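Local coordinates for protein thymidylate synthase 1 (Bacillus subtilis, PDB 1BKP) that catalyses the reductive methylation of dUMP to dTMP with 5,10-methylenetetrahydrofolate as methyl donor and reductant, working as a homodimer, at residues A[28-33]-A[223-228]; A[62-67]-A[261-266]; A[162-167]-A[175-180]. All coordinates share one frame; numbering follows the deposited sequence.

Contact 1 (A[28-33]-A[223-228]); sequences TKWDSD and YTRHID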
loop_
_atom_site.group_PDB
_atom_site.type_symbol
_atom_site.label_atom_id
_atom_site.label_comp_id
_atom_site.label_asym_id
_atom_site.label_seq_id
_atom_site.Cartn_x
_atom_site.Cartn_y
_atom_site.Cartn_z
ATOM N N THR A 28 24.334 -3.742 -8.253
ATOM C CA THR A 28 23.949 -4.684 -9.312
ATOM C C THR A 28 24.929 -4.456 -10.512
ATOM O O THR A 28 25.363 -3.309 -10.743
ATOM C CB THR A 28 22.574 -4.308 -9.875
ATOM O OG1 THR A 28 22.573 -2.894 -10.140
ATOM C CG2 THR A 28 21.442 -4.610 -8.906
ATOM N N LYS A 29 25.361 -5.546 -11.173
ATOM C CA LYS A 29 26.197 -5.455 -12.404
ATOM C C LYS A 29 25.765 -6.449 -13.492
ATOM O O LYS A 29 25.000 -7.384 -13.264
ATOM C CB LYS A 29 27.687 -5.583 -12.141
ATOM C CG LYS A 29 28.067 -6.703 -11.236
ATOM C CD LYS A 29 29.367 -6.322 -10.549
ATOM C CE LYS A 29 29.758 -7.309 -9.472
ATOM N NZ LYS A 29 31.147 -7.031 -8.975
ATOM N N TRP A 30 26.136 -6.150 -14.707
ATOM C CA TRP A 30 25.764 -6.995 -15.788
ATOM C C TRP A 30 26.602 -8.287 -15.828
ATOM O O TRP A 30 27.805 -8.274 -15.715
ATOM C CB TRP A 30 25.879 -6.219 -17.115
ATOM C CG TRP A 30 24.938 -5.064 -17.215
ATOM C CD1 TRP A 30 25.240 -3.699 -17.203
ATOM C CD2 TRP A 30 23.511 -5.164 -17.264
ATOM N NE1 TRP A 30 24.068 -2.971 -17.238
ATOM C CE2 TRP A 30 22.993 -3.844 -17.274
ATOM C CE3 TRP A 30 22.613 -6.249 -17.300
ATOM C CZ2 TRP A 30 21.608 -3.587 -17.322
ATOM C CZ3 TRP A 30 21.234 -5.988 -17.347
ATOM C CH2 TRP A 30 20.754 -4.664 -17.358
ATOM N N ASP A 31 25.933 -9.378 -16.117
ATOM C CA ASP A 31 26.560 -10.652 -16.239
ATOM C C ASP A 31 27.604 -10.658 -17.372
ATOM O O ASP A 31 28.729 -11.029 -17.166
ATOM C CB ASP A 31 25.472 -11.657 -16.572
ATOM C CG ASP A 31 25.648 -12.965 -15.849
ATOM O OD1 ASP A 31 26.497 -13.045 -14.919
ATOM O OD2 ASP A 31 24.907 -13.906 -16.203
ATOM N N SER A 32 27.274 -10.099 -18.529
ATOM C CA SER A 32 28.176 -10.176 -19.685
ATOM C C SER A 32 29.492 -9.474 -19.542
ATOM O O SER A 32 30.425 -9.752 -20.298
ATOM C CB SER A 32 27.504 -9.607 -20.936
ATOM O OG SER A 32 27.401 -8.189 -20.865
ATOM N N ASP A 33 29.574 -8.553 -18.597
ATOM C CA ASP A 33 30.779 -7.800 -18.536
ATOM C C ASP A 33 31.144 -7.194 -17.203
ATOM O O ASP A 33 32.096 -6.439 -17.139
ATOM C CB ASP A 33 30.762 -6.716 -19.628
ATOM C CG ASP A 33 29.672 -5.625 -19.399
ATOM O OD1 ASP A 33 29.027 -5.636 -18.347
ATOM O OD2 ASP A 33 29.502 -4.759 -20.281
ATOM N N TYR A 223 16.025 -1.584 -16.231
ATOM C CA TYR A 223 17.492 -1.557 -16.444
ATOM C C TYR A 223 17.767 -1.005 -17.806
ATOM O O TYR A 223 17.054 -1.358 -18.754
ATOM C CB TYR A 223 18.124 -2.910 -16.275
ATOM C CG TYR A 223 18.109 -3.369 -14.837
ATOM C CD1 TYR A 223 16.996 -3.967 -14.290
ATOM C CD2 TYR A 223 19.212 -3.111 -13.995
ATOM C CE1 TYR A 223 16.940 -4.283 -12.922
ATOM C CE2 TYR A 223 19.205 -3.429 -12.633
ATOM C CZ TYR A 223 18.052 -4.005 -12.108
ATOM O OH TYR A 223 18.000 -4.202 -10.754
ATOM N N THR A 224 18.771 -0.118 -17.925
ATOM C CA THR A 224 19.014 0.546 -19.225
ATOM C C THR A 224 19.215 -0.384 -20.399
ATOM O O THR A 224 18.734 -0.090 -21.446
ATOM C CB THR A 224 20.276 1.537 -19.166
ATOM O OG1 THR A 224 21.405 0.785 -18.665
ATOM C CG2 THR A 224 19.935 2.726 -18.203
ATOM N N ARG A 225 19.899 -1.499 -20.225
ATOM C CA ARG A 225 20.063 -2.415 -21.395
ATOM C C ARG A 225 18.815 -3.131 -21.783
ATOM O O ARG A 225 18.826 -3.932 -22.744
ATOM C CB ARG A 225 21.152 -3.448 -21.141
ATOM C CG ARG A 225 22.512 -2.821 -21.034
ATOM C CD ARG A 225 23.583 -3.912 -20.732
ATOM N NE ARG A 225 24.913 -3.332 -20.652
ATOM C CZ ARG A 225 26.039 -4.027 -20.449
ATOM N NH1 ARG A 225 26.038 -5.354 -20.306
ATOM N NH2 ARG A 225 27.185 -3.365 -20.375
ATOM N N HIS A 226 17.737 -2.974 -20.997
ATOM C CA HIS A 226 16.504 -3.647 -21.416
ATOM C C HIS A 226 15.688 -2.764 -22.318
ATOM O O HIS A 226 14.754 -3.219 -22.923
ATOM C CB HIS A 226 15.677 -4.098 -20.202
ATOM C CG HIS A 226 16.324 -5.199 -19.452
ATOM N ND1 HIS A 226 16.022 -5.499 -18.154
ATOM C CD2 HIS A 226 17.352 -6.020 -19.801
ATOM C CE1 HIS A 226 16.831 -6.463 -17.708
ATOM N NE2 HIS A 226 17.646 -6.802 -18.694
ATOM N N ILE A 227 16.083 -1.483 -22.409
ATOM C CA ILE A 227 15.333 -0.498 -23.172
ATOM C C ILE A 227 15.080 -0.832 -24.669
ATOM O O ILE A 227 13.952 -0.688 -25.168
ATOM C CB ILE A 227 15.947 0.884 -22.945
ATOM C CG1 ILE A 227 15.610 1.356 -21.517
ATOM C CG2 ILE A 227 15.364 1.904 -24.012
ATOM C CD1 ILE A 227 16.406 2.500 -21.159
ATOM N N ASP A 228 16.139 -1.224 -25.396
ATOM C CA ASP A 228 15.913 -1.559 -26.787
ATOM C C ASP A 228 14.844 -2.596 -27.016
ATOM O O ASP A 228 14.020 -2.416 -27.912
ATOM C CB ASP A 228 17.186 -1.967 -27.559
ATOM C CG ASP A 228 16.833 -2.435 -29.027
ATOM O OD1 ASP A 228 16.261 -1.616 -29.821
ATOM O OD2 ASP A 228 17.047 -3.642 -29.365
HETATM O O HOH W 1 23.395 -0.026 -17.083
#

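Contact 2 (A[62-67]-A[261-266]); sequences VAWKTA and FKLINY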
loop_
_atom_site.group_PDB
_atom_site.type_symbol
_atom_site.label_atom_id
_atom_site.label_comp_id
_atom_site.label_asym_id
_atom_site.label_seq_id
_atom_site.Cartn_x
_atom_site.Cartn_y
_atom_site.Cartn_z
ATOM N N VAL A 62 4.271 -14.613 -21.510
ATOM C CA VAL A 62 4.542 -14.538 -20.065
ATOM C C VAL A 62 4.623 -15.986 -19.593
ATOM O O VAL A 62 3.810 -16.827 -20.032
ATOM C CB VAL A 62 3.378 -13.812 -19.343
ATOM C CG1 VAL A 62 3.496 -13.971 -17.807
ATOM C CG2 VAL A 62 3.432 -12.265 -19.712
ATOM N N ALA A 63 5.401 -16.222 -18.550
ATOM C CA ALA A 63 5.585 -17.618 -18.085
ATOM C C ALA A 63 4.410 -17.942 -17.174
ATOM O O ALA A 63 4.590 -18.062 -16.002
ATOM C CB ALA A 63 6.866 -17.672 -17.311
ATOM N N TRP A 64 3.223 -18.101 -17.744
ATOM C CA TRP A 64 2.039 -18.292 -16.965
ATOM C C TRP A 64 1.988 -19.466 -16.029
ATOM O O TRP A 64 1.464 -19.339 -14.975
ATOM C CB TRP A 64 0.834 -18.245 -17.890
ATOM C CG TRP A 64 0.681 -19.487 -18.758
ATOM C CD1 TRP A 64 1.248 -19.716 -20.014
ATOM C CD2 TRP A 64 -0.131 -20.618 -18.456
ATOM N NE1 TRP A 64 0.806 -20.942 -20.498
ATOM C CE2 TRP A 64 -0.045 -21.506 -19.565
ATOM C CE3 TRP A 64 -0.938 -20.989 -17.342
ATOM C CZ2 TRP A 64 -0.730 -22.713 -19.581
ATOM C CZ3 TRP A 64 -1.626 -22.187 -17.365
ATOM C CH2 TRP A 64 -1.514 -23.038 -18.487
ATOM N N LYS A 65 2.463 -20.634 -16.437
ATOM C CA LYS A 65 2.479 -21.827 -15.568
ATOM C C LYS A 65 3.360 -21.643 -14.345
ATOM O O LYS A 65 2.984 -22.027 -13.254
ATOM C CB LYS A 65 2.955 -23.024 -16.360
ATOM C CG LYS A 65 1.901 -23.627 -17.246
ATOM C CD LYS A 65 2.281 -25.107 -17.539
ATOM C CE LYS A 65 1.487 -25.712 -18.666
ATOM N NZ LYS A 65 2.097 -26.977 -19.128
ATOM N N THR A 66 4.605 -21.189 -14.548
ATOM C CA THR A 66 5.547 -20.882 -13.469
ATOM C C THR A 66 4.926 -19.855 -12.489
ATOM O O THR A 66 5.054 -20.010 -11.284
ATOM C CB THR A 66 6.764 -20.240 -14.054
ATOM O OG1 THR A 66 7.277 -21.192 -14.985
ATOM C CG2 THR A 66 7.802 -19.911 -12.986
ATOM N N ALA A 67 4.197 -18.881 -13.012
ATOM C CA ALA A 67 3.549 -17.882 -12.118
ATOM C C ALA A 67 2.531 -18.530 -11.206
ATOM O O ALA A 67 2.473 -18.172 -9.996
ATOM C CB ALA A 67 2.885 -16.791 -12.973
ATOM N N PHE A 261 -5.855 -25.268 -14.244
ATOM C CA PHE A 261 -5.751 -23.984 -14.904
ATOM C C PHE A 261 -5.277 -24.216 -16.338
ATOM O O PHE A 261 -4.315 -24.891 -16.523
ATOM C CB PHE A 261 -4.647 -23.174 -14.188
ATOM C CG PHE A 261 -4.967 -22.856 -12.735
ATOM C CD1 PHE A 261 -5.770 -21.778 -12.418
ATOM C CD2 PHE A 261 -4.503 -23.650 -11.748
ATOM C CE1 PHE A 261 -6.118 -21.508 -11.082
ATOM C CE2 PHE A 261 -4.818 -23.408 -10.369
ATOM C CZ PHE A 261 -5.666 -22.293 -10.045
ATOM N N LYS A 262 -5.866 -23.580 -17.326
ATOM C CA LYS A 262 -5.378 -23.768 -18.674
ATOM C C LYS A 262 -5.715 -22.457 -19.386
ATOM O O LYS A 262 -6.806 -21.937 -19.205
ATOM C CB LYS A 262 -6.118 -24.999 -19.304
ATOM C CG LYS A 262 -6.622 -24.832 -20.694
ATOM C CD LYS A 262 -7.391 -26.084 -21.135
ATOM C CE LYS A 262 -7.300 -26.301 -22.660
ATOM N NZ LYS A 262 -7.730 -27.684 -23.073
ATOM N N LEU A 263 -4.740 -21.913 -20.116
ATOM C CA LEU A 263 -4.878 -20.724 -20.903
ATOM C C LEU A 263 -5.219 -21.174 -22.254
ATOM O O LEU A 263 -4.468 -21.914 -22.840
ATOM C CB LEU A 263 -3.539 -20.060 -20.988
ATOM C CG LEU A 263 -3.456 -18.557 -20.975
ATOM C CD1 LEU A 263 -4.411 -17.993 -19.867
ATOM C CD2 LEU A 263 -1.963 -18.166 -20.759
ATOM N N ILE A 264 -6.223 -20.594 -22.855
ATOM C CA ILE A 264 -6.677 -21.029 -24.138
ATOM C C ILE A 264 -6.573 -19.952 -25.146
ATOM O O ILE A 264 -7.049 -18.842 -24.963
ATOM C CB ILE A 264 -8.212 -21.402 -24.041
ATOM C CG1 ILE A 264 -8.418 -22.565 -23.071
ATOM C CG2 ILE A 264 -8.824 -21.681 -25.400
ATOM C CD1 ILE A 264 -9.761 -22.421 -22.419
ATOM N N ASN A 265 -6.021 -20.331 -26.280
ATOM C CA ASN A 265 -5.858 -19.423 -27.415
ATOM C C ASN A 265 -4.863 -18.285 -27.068
ATOM O O ASN A 265 -5.018 -17.142 -27.515
ATOM C CB ASN A 265 -7.217 -18.846 -27.800
ATOM C CG ASN A 265 -7.158 -18.011 -29.046
ATOM O OD1 ASN A 265 -6.639 -18.437 -30.080
ATOM N ND2 ASN A 265 -7.643 -16.781 -28.941
ATOM N N TYR A 266 -3.780 -18.648 -26.399
ATOM C CA TYR A 266 -2.802 -17.582 -26.067
ATOM C C TYR A 266 -1.848 -17.271 -27.224
ATOM O O TYR A 266 -0.921 -18.013 -27.421
ATOM C CB TYR A 266 -2.014 -18.004 -24.847
ATOM C CG TYR A 266 -1.066 -16.947 -24.295
ATOM C CD1 TYR A 266 -1.189 -15.569 -24.616
ATOM C CD2 TYR A 266 -0.024 -17.333 -23.436
ATOM C CE1 TYR A 266 -0.308 -14.584 -24.093
ATOM C CE2 TYR A 266 0.879 -16.374 -22.905
ATOM C CZ TYR A 266 0.713 -14.985 -23.266
ATOM O OH TYR A 266 1.620 -14.066 -22.799
#

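Contact 3 (A[162-167]-A[175-180]); sequences YETQWY and LEVRAR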
loop_
_atom_site.group_PDB
_atom_site.type_symbol
_atom_site.label_atom_id
_atom_site.label_comp_id
_atom_site.label_asym_id
_atom_site.label_seq_id
_atom_site.Cartn_x
_atom_site.Cartn_y
_atom_site.Cartn_z
ATOM N N TYR A 162 3.967 -7.409 -1.628
ATOM C CA TYR A 162 3.921 -7.778 -0.235
ATOM C C TYR A 162 2.564 -7.620 0.468
ATOM O O TYR A 162 2.440 -8.025 1.650
ATOM C CB TYR A 162 5.005 -6.907 0.507
ATOM C CG TYR A 162 4.720 -5.377 0.650
ATOM C CD1 TYR A 162 5.044 -4.479 -0.405
ATOM C CD2 TYR A 162 3.953 -4.879 1.729
ATOM C CE1 TYR A 162 4.615 -3.181 -0.395
ATOM C CE2 TYR A 162 3.519 -3.553 1.750
ATOM C CZ TYR A 162 3.872 -2.703 0.663
ATOM O OH TYR A 162 3.534 -1.389 0.653
ATOM N N GLU A 163 1.593 -6.989 -0.184
ATOM C CA GLU A 163 0.292 -6.837 0.504
ATOM C C GLU A 163 -0.855 -6.858 -0.416
ATOM O O GLU A 163 -0.725 -6.604 -1.664
ATOM C CB GLU A 163 0.250 -5.502 1.361
ATOM C CG GLU A 163 0.263 -4.292 0.419
ATOM C CD GLU A 163 0.118 -2.951 1.179
ATOM O OE1 GLU A 163 -0.376 -2.932 2.290
ATOM O OE2 GLU A 163 0.459 -1.925 0.629
ATOM N N THR A 164 -2.028 -7.223 0.137
ATOM C CA THR A 164 -3.258 -7.200 -0.673
ATOM C C THR A 164 -4.350 -6.611 0.212
ATOM O O THR A 164 -4.263 -6.664 1.429
ATOM C CB THR A 164 -3.778 -8.593 -1.087
ATOM O OG1 THR A 164 -4.204 -9.364 0.056
ATOM C CG2 THR A 164 -2.695 -9.454 -1.758
ATOM N N GLN A 165 -5.353 -6.007 -0.404
ATOM C CA GLN A 165 -6.553 -5.541 0.351
ATOM C C GLN A 165 -7.741 -6.005 -0.536
ATOM O O GLN A 165 -7.742 -5.829 -1.744
ATOM C CB GLN A 165 -6.571 -4.011 0.578
ATOM C CG GLN A 165 -7.840 -3.692 1.391
ATOM C CD GLN A 165 -7.792 -2.295 1.998
ATOM O OE1 GLN A 165 -6.872 -1.587 1.843
ATOM N NE2 GLN A 165 -8.849 -1.934 2.757
ATOM N N TRP A 166 -8.795 -6.529 0.079
ATOM C CA TRP A 166 -9.899 -7.084 -0.698
ATOM C C TRP A 166 -11.156 -6.318 -0.290
ATOM O O TRP A 166 -11.250 -5.859 0.843
ATOM C CB TRP A 166 -10.070 -8.589 -0.288
ATOM C CG TRP A 166 -8.836 -9.462 -0.547
ATOM C CD1 TRP A 166 -7.670 -9.521 0.207
ATOM C CD2 TRP A 166 -8.664 -10.377 -1.606
ATOM N NE1 TRP A 166 -6.800 -10.406 -0.350
ATOM C CE2 TRP A 166 -7.380 -10.938 -1.471
ATOM C CE3 TRP A 166 -9.479 -10.782 -2.668
ATOM C CZ2 TRP A 166 -6.868 -11.876 -2.384
ATOM C CZ3 TRP A 166 -8.991 -11.718 -3.586
ATOM C CH2 TRP A 166 -7.669 -12.250 -3.437
ATOM N N TYR A 167 -12.124 -6.202 -1.209
ATOM C CA TYR A 167 -13.323 -5.443 -0.848
ATOM C C TYR A 167 -14.495 -6.275 -1.414
ATOM O O TYR A 167 -14.421 -6.768 -2.570
ATOM C CB TYR A 167 -13.320 -4.111 -1.591
ATOM C CG TYR A 167 -12.020 -3.342 -1.431
ATOM C CD1 TYR A 167 -10.926 -3.580 -2.272
ATOM C CD2 TYR A 167 -11.892 -2.336 -0.485
ATOM C CE1 TYR A 167 -9.770 -2.841 -2.166
ATOM C CE2 TYR A 167 -10.732 -1.573 -0.398
ATOM C CZ TYR A 167 -9.695 -1.842 -1.246
ATOM O OH TYR A 167 -8.574 -1.055 -1.192
ATOM N N LEU A 175 -9.898 -6.678 -5.784
ATOM C CA LEU A 175 -8.621 -7.008 -5.193
ATOM C C LEU A 175 -7.699 -5.850 -5.497
ATOM O O LEU A 175 -7.653 -5.390 -6.654
ATOM C CB LEU A 175 -7.986 -8.298 -5.821
ATOM C CG LEU A 175 -6.482 -8.535 -5.516
ATOM C CD1 LEU A 175 -6.322 -8.640 -3.961
ATOM C CD2 LEU A 175 -5.985 -9.829 -6.188
ATOM N N GLU A 176 -6.985 -5.362 -4.462
ATOM C CA GLU A 176 -5.991 -4.309 -4.692
ATOM C C GLU A 176 -4.659 -4.874 -4.169
ATOM O O GLU A 176 -4.563 -5.309 -3.030
ATOM C CB GLU A 176 -6.379 -3.017 -3.934
ATOM C CG GLU A 176 -5.406 -1.904 -4.207
ATOM C CD GLU A 176 -5.936 -0.497 -3.924
ATOM O OE1 GLU A 176 -6.888 -0.372 -3.134
ATOM O OE2 GLU A 176 -5.387 0.466 -4.483
ATOM N N VAL A 177 -3.591 -4.781 -4.949
ATOM C CA VAL A 177 -2.314 -5.345 -4.542
ATOM C C VAL A 177 -1.241 -4.245 -4.600
ATOM O O VAL A 177 -1.362 -3.332 -5.388
ATOM C CB VAL A 177 -1.970 -6.452 -5.644
ATOM C CG1 VAL A 177 -0.646 -7.021 -5.528
ATOM C CG2 VAL A 177 -3.010 -7.571 -5.597
ATOM N N ARG A 178 -0.167 -4.369 -3.835
ATOM C CA ARG A 178 0.925 -3.387 -3.976
ATOM C C ARG A 178 2.270 -4.046 -3.991
ATOM O O ARG A 178 2.545 -4.905 -3.123
ATOM C CB ARG A 178 0.967 -2.321 -2.864
ATOM C CG ARG A 178 1.976 -1.137 -3.206
ATOM C CD ARG A 178 1.749 0.025 -2.257
ATOM N NE ARG A 178 2.647 1.100 -2.638
ATOM C CZ ARG A 178 3.893 1.247 -2.240
ATOM N NH1 ARG A 178 4.359 0.548 -1.211
ATOM N NH2 ARG A 178 4.604 2.247 -2.726
ATOM N N ALA A 179 3.101 -3.619 -4.915
ATOM C CA ALA A 179 4.503 -4.006 -4.957
ATOM C C ALA A 179 5.288 -2.733 -4.541
ATOM O O ALA A 179 5.099 -1.645 -5.110
ATOM C CB ALA A 179 4.939 -4.357 -6.371
ATOM N N ARG A 180 6.274 -2.930 -3.666
ATOM C CA ARG A 180 7.118 -1.815 -3.246
ATOM C C ARG A 180 8.043 -1.399 -4.342
ATOM O O ARG A 180 8.457 -0.252 -4.472
ATOM C CB ARG A 180 7.980 -2.290 -2.027
ATOM C CG ARG A 180 8.763 -3.537 -2.211
ATOM C CD ARG A 180 9.811 -3.619 -1.143
ATOM N NE ARG A 180 10.609 -4.834 -1.310
ATOM C CZ ARG A 180 11.796 -4.889 -1.861
ATOM N NH1 ARG A 180 12.313 -3.803 -2.423
ATOM N NH2 ARG A 180 12.431 -6.045 -1.926
#

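Contact 1 (A[28-33]-A[223-228])
R225 and D33 are joined by a salt bridge in which NH2 of R225 gives a nearly straight bond to OD2 of D33 (2.7 Å, 169°). The carboxylate oxygen is met on its syn side and lies close to the guanidinium plane, although the two flat groups are turned 66° apart. D33 keeps its other oxygen, OD1, for T35. The second terminal nitrogen of R225, NH1, makes a weak bond to OG of S32.

The same guanidinium lies flat on the indole of W30, a cation-pi stack with the planes only 8° apart and R225 CZ 3.7 Å from the centroid of the W30 five-membered ring. The arginine chain, extended from CG to NE, runs along the indole and puts its CD over the ring as a CH-pi contact. In the indole plane, a water accepts from W30 NE1 and also bonds to T224 OG1.

The far end of W30 is packed by aromatic residues. Its CH2 abuts CB of Y223 at 3.3 Å, and its six-membered ring turns an edge toward the face of H226, whose NE2 is bonded to the backbone of E275. Y223 is predicted to contribute to the dUMP site shared with the second subunit, and W30 lies beside A277, predicted to bind the folate. Loop 28-33 is thus tied to the turn leading into helix 227-235 by a guanidinium stacked on an aromatic face, its charge probably offset at the edge by D33.

Contact 2 (A[62-67]-A[261-266])
W64 and L263 form the apolar centre, where the first turn of helix 64-75 meets strand 261-264. The methyl CD2 of L263 sits over one face of the indole, 3.6 Å from the centroid of the W64 five-membered ring and almost straight above it, a CH-pi contact. The opposite face carries CG of K65, the next residue of the helix, and this leaves the ring sandwiched between aliphatic groups. With chi1 at 73°, CG of W64 stands between the backbone N and carbonyl carbon, and the indole is directed across to the strand.

The six-membered end of the indole reaches the strand backbone: W64 CH2 comes within 3.9 Å of both CA of K262 and O of F261, the latter near the ring plane. L263 N, 3.8 Å from W64 CH2, is buried by the contact without a hydrogen-bond partner. F261 turns the end of its side chain away from W64, against V197 and M201 of helix 188-206, while F193 of that helix touches W64. An alanine in place of W64 would probably deprive the L263 methyl of its aromatic platform and open a gap between the helix start and the strand.

At the polar edge Y266, its CG anti to the backbone N (chi1 -174°), carries its hydroxyl to the loop ahead of the helix. The backbone N of V62 donates to OH of Y266 at 3.0 Å and 156°, meeting the tyrosine at its edge. That hydroxyl is also hydrogen-bonded to O of L57, which gives it two backbone partners, both in the chain ahead of helix 64-75. The two-stranded sheet 243-246/261-264 is therefore fastened there by dispersion at the indole and by one shared hydroxyl, with no salt bridge between the two segments.

Contact 3 (A[162-167]-A[175-180])
The hairpin of strands 161-169 and 172-183 lies inside the main mixed sheet of thymidylate synthase, and its antiparallel register pairs T164 with V177 and Q165 with E176. At the latter, a hydrogen-bonded pair, Q165 N donates to E176 O (2.8 Å) and E176 N returns a bond to Q165 O (2.9 Å). Farther along, R178 N donates to E163 O and Y162 N to R178 O.

On the face carrying T164, W166, L175 and V177 the packing is apolar. CD1 of L175 sits over the middle of the W166 indole, a CH-pi contact 3.6 Å from the centroid of its six-membered ring. The two side chains lie side by side and point the same way, toward helix 188-206. NE1 of W166 makes a weak bond to OG1 of T164, which is also hydrogen-bonded to OG1 of T144 on the neighbouring strand.

The face of E163, Q165, E176 and R178 is polar and turned to the second subunit. R178, extended from CG to NE (chi2 167°, chi3 -178°), bends only at its end (chi4 -86°), and its NH1 donates to Y162 OH at 2.8 Å, with that oxygen close to the guanidinium plane. Y167 OH donates to OE1 of E176 (2.7 Å), nearly in line with the C-O bond. Across the dimer interface, E176 OE1 and R178 NH2 form salt bridges with R178 and E176 of the second subunit, Y162 OH bonds to E163 of that subunit, and E176 OE2 bonds to S44 of the second subunit and to N216 of its own chain.

R180, predicted to bind dUMP in the partner's site, packs its CB against CE1 of Y162 while its guanidinium bonds to backbone oxygens of T158 and P159 near the catalytic C160. Buried charges are thus matched in reciprocal pairs between subunits, which hydrogen bonds from tyrosine hydroxyls to carboxylates reinforce.

The three contacts step from core to periphery. Contact 3 is buried throughout and joins neighbouring strands of the central sheet, and it alone of the three carries salt bridges to the second subunit. Contacts 1 and 2 are only partly buried and tie together parts more than 180 residues apart in sequence. Each relies on a tryptophan face: in contact 1 it bears a cation held by a carboxylate, in contact 2 and on one side of contact 3 a leucine methyl. Helix 188-206 links the latter two, packing on W64 and F261 as well as W166. None touches another, and contact 3 lies across the chain's centre from both.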